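Local coordinates for beta-hydroxyacyl-(Acyl-carrier-protein) dehydratase FabA/FabZ (Xenorhabdus doucetiae, PDB 6QSR), which probably dehydrates 3-hydroxyacyl carrier-protein intermediates in aryl polyene pigment biosynthesis, as a hotdog-fold subunit of the ApeI:P heterocomplex, at residues B[72-76]-B[119-123]; B[82-87]-B[127-131]. All coordinates share one frame; numbering follows the deposited sequence.

Contact 1: residues B[72-76]-B[119-123]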
loop_
_atom_site.group_PDB
_atom_site.type_symbol
_atom_site.label_atom_id
_atom_site.label_comp_id
_atom_site.label_asym_id
_atom_site.label_seq_id
_atom_site.Cartn_x
_atom_site.Cartn_y
_atom_site.Cartn_z
ATOM N N GLY B 72 -15.802 6.098 -9.776
ATOM C CA GLY B 72 -15.774 4.654 -10.054
ATOM C C GLY B 72 -14.413 4.050 -10.389
ATOM O O GLY B 72 -14.347 2.881 -10.796
ATOM N N HIS B 73 -13.333 4.820 -10.210
ATOM C CA HIS B 73 -11.980 4.377 -10.576
ATOM C C HIS B 73 -11.108 4.097 -9.356
ATOM O O HIS B 73 -11.314 4.682 -8.299
ATOM C CB HIS B 73 -11.306 5.411 -11.493
ATOM C CG HIS B 73 -12.166 5.838 -12.639
ATOM N ND1 HIS B 73 -12.837 4.935 -13.438
ATOM C CD2 HIS B 73 -12.490 7.066 -13.106
ATOM C CE1 HIS B 73 -13.528 5.586 -14.352
ATOM N NE2 HIS B 73 -13.337 6.881 -14.173
ATOM N N LEU B 74 -10.160 3.169 -9.513
ATOM C CA LEU B 74 -9.191 2.831 -8.469
ATOM C C LEU B 74 -8.012 3.777 -8.575
ATOM O O LEU B 74 -7.322 3.770 -9.588
ATOM C CB LEU B 74 -8.690 1.386 -8.621
ATOM C CG LEU B 74 -7.670 0.928 -7.565
ATOM C CD1 LEU B 74 -8.330 0.774 -6.200
ATOM C CD2 LEU B 74 -6.938 -0.350 -7.991
ATOM N N PRO B 75 -7.747 4.576 -7.526
ATOM C CA PRO B 75 -6.603 5.481 -7.610
ATOM C C PRO B 75 -5.284 4.744 -7.873
ATOM O O PRO B 75 -5.100 3.616 -7.402
ATOM C CB PRO B 75 -6.587 6.148 -6.236
ATOM C CG PRO B 75 -8.000 6.113 -5.792
ATOM C CD PRO B 75 -8.513 4.791 -6.285
ATOM N N GLY B 76 -4.398 5.393 -8.636
ATOM C CA GLY B 76 -3.114 4.831 -9.039
ATOM C C GLY B 76 -2.206 4.359 -7.928
ATOM O O GLY B 76 -1.467 3.401 -8.106
ATOM N N PRO B 119 -3.534 8.393 -13.615
ATOM C CA PRO B 119 -3.840 8.754 -12.226
ATOM C C PRO B 119 -4.758 7.763 -11.512
ATOM O O PRO B 119 -4.705 7.655 -10.283
ATOM C CB PRO B 119 -4.501 10.130 -12.358
ATOM C CG PRO B 119 -4.988 10.223 -13.750
ATOM C CD PRO B 119 -4.077 9.375 -14.573
ATOM N N ALA B 120 -5.585 7.050 -12.274
ATOM C CA ALA B 120 -6.466 6.015 -11.721
ATOM C C ALA B 120 -6.679 4.903 -12.727
ATOM O O ALA B 120 -6.506 5.106 -13.940
ATOM C CB ALA B 120 -7.802 6.612 -11.303
ATOM N N PHE B 121 -7.033 3.721 -12.225
ATOM C CA PHE B 121 -7.367 2.587 -13.092
ATOM C C PHE B 121 -8.867 2.575 -13.332
ATOM O O PHE B 121 -9.657 2.501 -12.384
ATOM C CB PHE B 121 -6.930 1.267 -12.457
ATOM C CG PHE B 121 -5.462 1.209 -12.124
ATOM C CD1 PHE B 121 -5.021 1.411 -10.822
ATOM C CD2 PHE B 121 -4.516 0.946 -13.116
ATOM C CE1 PHE B 121 -3.661 1.353 -10.514
ATOM C CE2 PHE B 121 -3.156 0.881 -12.814
ATOM C CZ PHE B 121 -2.734 1.102 -11.511
ATOM N N THR B 122 -9.260 2.617 -14.603
ATOM C CA THR B 122 -10.661 2.772 -14.952
ATOM C C THR B 122 -11.455 1.504 -14.643
ATOM O O THR B 122 -10.945 0.383 -14.745
ATOM C CB THR B 122 -10.844 3.195 -16.426
ATOM O OG1 THR B 122 -10.177 2.267 -17.275
ATOM C CG2 THR B 122 -10.262 4.577 -16.667
ATOM N N GLN B 123 -12.700 1.719 -14.227
ATOM C CA GLN B 123 -13.707 0.678 -14.046
ATOM C C GLN B 123 -13.743 -0.257 -15.253
ATOM O O GLN B 123 -13.765 0.213 -16.392
ATOM C CB GLN B 123 -15.086 1.340 -13.892
ATOM C CG GLN B 123 -16.179 0.421 -13.382
ATOM C CD GLN B 123 -16.492 0.681 -11.927
ATOM O OE1 GLN B 123 -17.210 1.633 -11.593
ATOM N NE2 GLN B 123 -15.937 -0.149 -11.045
#
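His-73 lies across the backbone of Thr-122 and Gln-123, its imidazole turned so that a nitrogen edge and one face are used at the same time. At the edge, in the plane of the ring, ND1 accepts a weak hydrogen bond from Gln-123 N (3.3 Å), fairly straight at 161°. Over a face of the ring sits Thr-122 CG2, 4.0 Å above the plane and shifted toward the rim. With CG anti to the carbonyl carbon (chi1 -49°), the ring reaches these partners while His-73 CB rests on Ala-120 CB at 3.7 Å.

Leu-74 and Phe-121 form an antiparallel hydrogen-bonded pair, joined by Leu-74 N to Phe-121 O (3.0 Å) and Phe-121 N to Leu-74 O (2.7 Å). Their side chains share one face of this short two-stranded sheet and meet obliquely, with Leu-74 CD2 3.8 Å from Phe-121 CD1. Gly-76 CA approaches the same ring at CE1, and Gly-76 N bonds to Pro-119 O at 2.8 Å, from above the carbonyl plane.

The bridge joins the strand that precedes helix 79-97 to the one that precedes strand 126-133. The face bearing Leu-74 and Phe-121 turns toward that helix, Phe-121 also packing on Leu-154 and Val-155 of strand 152-162, while Pro-119 touches Ser-61 of the partner subunit.

Contact 2: residues B[82-87]-B[127-131]; sequences MMAQAI and LDIQM
Met-131 and Ile-129 reach from strand 126-133 to helix 79-97 and meet it where Ala-86 brings only a methyl group. Ala-86 CB sits between them, 3.6 Å from Met-131 CG and 3.7 Å from Ile-129 CG2, and a small residue here is consistent with the approach of helix and strand, whose local axes come within 8.2 Å at a crossing angle of -56°.

Around this point the packing is tight. Met-131 is bent at both chi2 (-58°) and chi3 (-73°), which turns its thioether across the helix, over Met-83 and to Ile-87. Its SD rests on Met-83 CG at 3.6 Å, the two side chains crossing at about a right angle, and its CE carries on to Ile-87 CD1 at 3.8 Å. Ile-129 directs its CG2 branch at the helix backbone, 3.8 Å from Met-82 O, and its CG1 branch at Met-82 CB.

Toward Leu-127 the fit is looser. There the end of Met-82 meets a single branch, CE to Leu-127 CD1 at 4.0 Å, again at roughly a right angle. The other side of the strand is different in character: Asp-128 and Gln-130 alternate with the inward residues and are partly exposed, Asp-128 OD1 bonding to His-53 and Gln-55. On the helix, Ala-84 points away from the strand.

This is the hotdog arrangement, a long central helix held against a curled antiparallel sheet. Every touching residue is buried, and the side-chain groups that meet are methyls, methylenes and thioether sulfurs. Cohesion therefore rests on shape and the exclusion of water, with unbranched methionine chains fitted against one another, Ala-86 and the branched side chains, and no polar bond fixing the register of helix on strand.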
loop_
_atom_site.group_PDB
_atom_site.type_symbol
_atom_site.label_atom_id
_atom_site.label_comp_id
_atom_site.label_asym_id
_atom_site.label_seq_id
_atom_site.Cartn_x
_atom_site.Cartn_y
_atom_site.Cartn_z
ATOM N N MET B 82 -1.426 -3.629 -4.442
ATOM C CA MET B 82 -1.601 -4.778 -5.321
ATOM C C MET B 82 -0.244 -5.484 -5.560
ATOM O O MET B 82 -0.155 -6.707 -5.482
ATOM C CB MET B 82 -2.285 -4.370 -6.629
ATOM C CG MET B 82 -3.740 -3.909 -6.456
ATOM S SD MET B 82 -4.538 -3.496 -8.024
ATOM C CE MET B 82 -3.757 -1.922 -8.342
ATOM N N MET B 83 0.815 -4.710 -5.795
ATOM C CA MET B 83 2.172 -5.270 -5.949
ATOM C C MET B 83 2.689 -5.940 -4.677
ATOM O O MET B 83 3.293 -7.024 -4.737
ATOM C CB MET B 83 3.143 -4.195 -6.429
ATOM C CG MET B 83 2.963 -3.850 -7.895
ATOM S SD MET B 83 4.127 -2.587 -8.455
ATOM C CE MET B 83 3.211 -1.108 -8.104
ATOM N N ALA B 84 2.428 -5.308 -3.535
ATOM C CA ALA B 84 2.808 -5.857 -2.235
ATOM C C ALA B 84 2.138 -7.200 -1.986
ATOM O O ALA B 84 2.797 -8.165 -1.559
ATOM C CB ALA B 84 2.454 -4.883 -1.122
ATOM N N GLN B 85 0.844 -7.271 -2.277
ATOM C CA GLN B 85 0.100 -8.512 -2.082
ATOM C C GLN B 85 0.526 -9.612 -3.043
ATOM O O GLN B 85 0.530 -10.771 -2.655
ATOM C CB GLN B 85 -1.409 -8.275 -2.127
ATOM C CG GLN B 85 -1.894 -7.597 -0.860
ATOM C CD GLN B 85 -3.398 -7.470 -0.766
ATOM O OE1 GLN B 85 -4.146 -8.235 -1.380
ATOM N NE2 GLN B 85 -3.851 -6.501 0.015
ATOM N N ALA B 86 0.922 -9.255 -4.266
ATOM C CA ALA B 86 1.484 -10.232 -5.194
ATOM C C ALA B 86 2.755 -10.870 -4.631
ATOM O O ALA B 86 2.946 -12.077 -4.757
ATOM C CB ALA B 86 1.766 -9.599 -6.555
ATOM N N ILE B 87 3.584 -10.064 -3.968
ATOM C CA ILE B 87 4.793 -10.549 -3.307
ATOM C C ILE B 87 4.381 -11.474 -2.160
ATOM O O ILE B 87 5.008 -12.519 -1.937
ATOM C CB ILE B 87 5.689 -9.387 -2.784
ATOM C CG1 ILE B 87 6.231 -8.540 -3.944
ATOM C CG2 ILE B 87 6.859 -9.934 -1.961
ATOM C CD1 ILE B 87 6.719 -7.167 -3.516
ATOM N N LEU B 127 -6.439 -6.057 -14.516
ATOM C CA LEU B 127 -5.060 -5.709 -14.173
ATOM C C LEU B 127 -4.195 -6.947 -13.936
ATOM O O LEU B 127 -4.559 -7.823 -13.155
ATOM C CB LEU B 127 -5.048 -4.801 -12.930
ATOM C CG LEU B 127 -5.750 -3.448 -13.117
ATOM C CD1 LEU B 127 -5.579 -2.614 -11.865
ATOM C CD2 LEU B 127 -5.222 -2.690 -14.334
ATOM N N ASP B 128 -3.055 -7.008 -14.617
ATOM C CA ASP B 128 -2.063 -8.077 -14.415
ATOM C C ASP B 128 -0.928 -7.541 -13.566
ATOM O O ASP B 128 -0.240 -6.600 -13.970
ATOM C CB ASP B 128 -1.521 -8.591 -15.750
ATOM C CG ASP B 128 -2.548 -9.397 -16.516
ATOM O OD1 ASP B 128 -3.073 -10.383 -15.953
ATOM O OD2 ASP B 128 -2.838 -9.037 -17.678
ATOM N N ILE B 129 -0.744 -8.131 -12.385
ATOM C CA ILE B 129 0.321 -7.727 -11.477
ATOM C C ILE B 129 1.434 -8.783 -11.541
ATOM O O ILE B 129 1.230 -9.935 -11.158
ATOM C CB ILE B 129 -0.210 -7.520 -10.044
ATOM C CG1 ILE B 129 -1.312 -6.440 -10.032
ATOM C CG2 ILE B 129 0.911 -7.085 -9.112
ATOM C CD1 ILE B 129 -2.712 -6.969 -10.217
ATOM N N GLN B 130 2.597 -8.384 -12.054
ATOM C CA GLN B 130 3.719 -9.310 -12.300
ATOM C C GLN B 130 4.955 -8.819 -11.553
ATOM O O GLN B 130 5.472 -7.738 -11.861
ATOM C CB GLN B 130 3.990 -9.427 -13.802
ATOM C CG GLN B 130 2.948 -10.264 -14.535
ATOM C CD GLN B 130 3.217 -10.399 -16.026
ATOM O OE1 GLN B 130 4.002 -11.252 -16.456
ATOM N NE2 GLN B 130 2.547 -9.573 -16.825
ATOM N N MET B 131 5.402 -9.596 -10.563
ATOM C CA MET B 131 6.567 -9.247 -9.728
ATOM C C MET B 131 7.736 -10.218 -9.980
ATOM O O MET B 131 7.526 -11.431 -10.091
ATOM C CB MET B 131 6.201 -9.253 -8.238
ATOM C CG MET B 131 4.963 -8.435 -7.853
ATOM S SD MET B 131 5.120 -6.703 -8.329
ATOM C CE MET B 131 6.306 -6.099 -7.124
#

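Contacts 1 and 2 lie 16 Å apart between centres and are joined through apolar side chains at the Leu-74 and Phe-121 end of contact 1. The joint is Met-82 CE, which touches Leu-74 CD2 at 3.6 Å and Phe-121 CE1 at 3.9 Å, while Phe-121 CG meets Leu-127 CD1 at 3.8 Å. Each short strand of contact 1 is followed in the chain by an element of contact 2, helix 79-97 or strand 126-133. The Gly-His-Leu-Pro sequence of 72-75 recalls the Gly-His-Phe-Pro of FabZ, consistent with a place near the active site. Elsewhere on the helix, Gln-85 touches Leu-32 and His-34, two residues of the sodium site.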